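Local atomic coordinates of formiminoglutamase (Trypanosoma cruzi, PDB entry 4MYK), a protein that hydrolyses N-formimino-L-glutamate as an arginase-like manganese metalloenzyme of the ureohydrolase family. Residues D31-G36 with L109-F114. The protein carries 1 engineered substitution. Sequence-based numbering, arbitrary orientation.
Sequences DIVIIG and LARGAF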
# COMPACT_ATOMS: atom_id res chain seq x y z
N ASP A 31 -12.19 0.02 33.17
CA ASP A 31 -11.67 1.34 32.82
C ASP A 31 -12.22 1.74 31.45
O ASP A 31 -12.54 2.91 31.21
CB ASP A 31 -10.15 1.31 32.77
CG ASP A 31 -9.53 0.88 34.09
OD1 ASP A 31 -9.63 1.65 35.06
OD2 ASP A 31 -8.93 -0.22 34.15
N ILE A 32 -12.33 0.77 30.56
CA ILE A 32 -12.77 1.02 29.21
C ILE A 32 -13.94 0.12 28.89
O ILE A 32 -13.90 -1.08 29.17
CB ILE A 32 -11.62 0.76 28.18
CG1 ILE A 32 -10.46 1.73 28.42
CG2 ILE A 32 -12.15 0.84 26.74
CD1 ILE A 32 -9.13 1.26 27.84
N VAL A 33 -14.98 0.71 28.30
CA VAL A 33 -16.15 -0.07 27.90
C VAL A 33 -16.44 -0.01 26.39
O VAL A 33 -16.57 1.06 25.81
CB VAL A 33 -17.39 0.31 28.77
CG1 VAL A 33 -18.65 -0.36 28.24
CG2 VAL A 33 -17.13 -0.10 30.22
N ILE A 34 -16.49 -1.20 25.78
CA ILE A 34 -16.76 -1.37 24.35
C ILE A 34 -18.26 -1.55 24.07
O ILE A 34 -18.92 -2.41 24.65
CB ILE A 34 -16.02 -2.60 23.77
CG1 ILE A 34 -14.51 -2.47 23.96
CG2 ILE A 34 -16.35 -2.80 22.31
CD1 ILE A 34 -13.77 -3.77 23.77
N ILE A 35 -18.78 -0.72 23.16
CA ILE A 35 -20.19 -0.74 22.81
C ILE A 35 -20.30 -0.91 21.30
O ILE A 35 -19.66 -0.18 20.55
CB ILE A 35 -20.89 0.60 23.23
CG1 ILE A 35 -20.82 0.78 24.75
CG2 ILE A 35 -22.33 0.63 22.74
CD1 ILE A 35 -20.88 2.24 25.21
N GLY A 36 -21.09 -1.87 20.86
CA GLY A 36 -21.25 -2.10 19.43
C GLY A 36 -22.44 -1.37 18.87
O GLY A 36 -23.49 -1.30 19.51
N LEU A 109 -19.88 7.51 30.60
CA LEU A 109 -19.24 8.81 30.78
C LEU A 109 -19.50 9.36 32.19
O LEU A 109 -18.57 9.73 32.90
CB LEU A 109 -19.75 9.82 29.75
CG LEU A 109 -19.23 9.78 28.30
CD1 LEU A 109 -19.87 10.92 27.51
CD2 LEU A 109 -17.72 9.88 28.28
N ALA A 110 -20.77 9.40 32.56
CA ALA A 110 -21.20 9.92 33.85
C ALA A 110 -20.46 9.31 35.04
O ALA A 110 -20.30 9.97 36.07
CB ALA A 110 -22.71 9.74 34.01
N ARG A 111 -20.01 8.07 34.92
CA ARG A 111 -19.38 7.42 36.08
C ARG A 111 -17.87 7.42 35.98
O ARG A 111 -17.19 6.77 36.76
CB ARG A 111 -19.89 5.99 36.29
CG ARG A 111 -19.15 4.95 35.50
CD ARG A 111 -19.63 3.55 35.84
NE ARG A 111 -19.09 2.60 34.87
CZ ARG A 111 -19.76 2.19 33.80
NH1 ARG A 111 -20.99 2.61 33.60
NH2 ARG A 111 -19.20 1.34 32.96
N GLY A 112 -17.34 8.13 35.00
CA GLY A 112 -15.90 8.25 34.85
C GLY A 112 -15.22 7.19 34.00
O GLY A 112 -14.01 7.27 33.80
N ALA A 113 -15.96 6.21 33.50
CA ALA A 113 -15.37 5.18 32.64
C ALA A 113 -15.19 5.71 31.22
O ALA A 113 -15.73 6.76 30.88
CB ALA A 113 -16.20 3.90 32.65
N PHE A 114 -14.42 5.00 30.39
CA PHE A 114 -14.16 5.44 29.02
C PHE A 114 -14.90 4.58 27.99
O PHE A 114 -14.61 3.38 27.86
CB PHE A 114 -12.65 5.45 28.73
CG PHE A 114 -12.29 5.99 27.37
CD1 PHE A 114 -12.45 5.23 26.23
CD2 PHE A 114 -11.78 7.28 27.24
CE1 PHE A 114 -12.12 5.73 25.00
CE2 PHE A 114 -11.44 7.78 26.01
CZ PHE A 114 -11.61 7.01 24.88
O HOH W 1 -11.63 5.06 32.94
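Phe114 opens its strand by gripping 31-36 with both backbone polar groups. Its N donates to Asp31 O over 2.9 Å, and its O accepts from Val33 N in a shorter, straighter bond of 2.7 Å and 170°, so Ile32 is straddled in a parallel bridge; Ile32's own backbone bonds to Tyr84 of strand 83-88. Ile32 CA brings a C-H to Phe114 O at 3.3 Å, while a water donates to Asp31 O at 2.9 Å and reaches weakly to Gly112 O. The Asp31 side chain leaves the backbone away from 109-114; its OD2 accepts from Lys82 N.

Ile32 and Phe114 send their side chains to one face of the sheet. Arg111 CG sits between backbone N and carbonyl carbon (chi1 87°); the chain then runs extended to NE, putting NH2 3.7 Å from Val33 CG2, at the guanidinium edge. NH2 itself is held by a salt bridge to Glu27 OE2.

Here strands 32-37 and 114-119 begin to pair in the parallel sheet of the arginase/deacetylase fold. Helix 94-110 carries the crossover from 83-88 to 114-119, passing over the intervening 32-37, and Phe302 and Phe306 of helix 290-306 pack against Ile32 and Phe114.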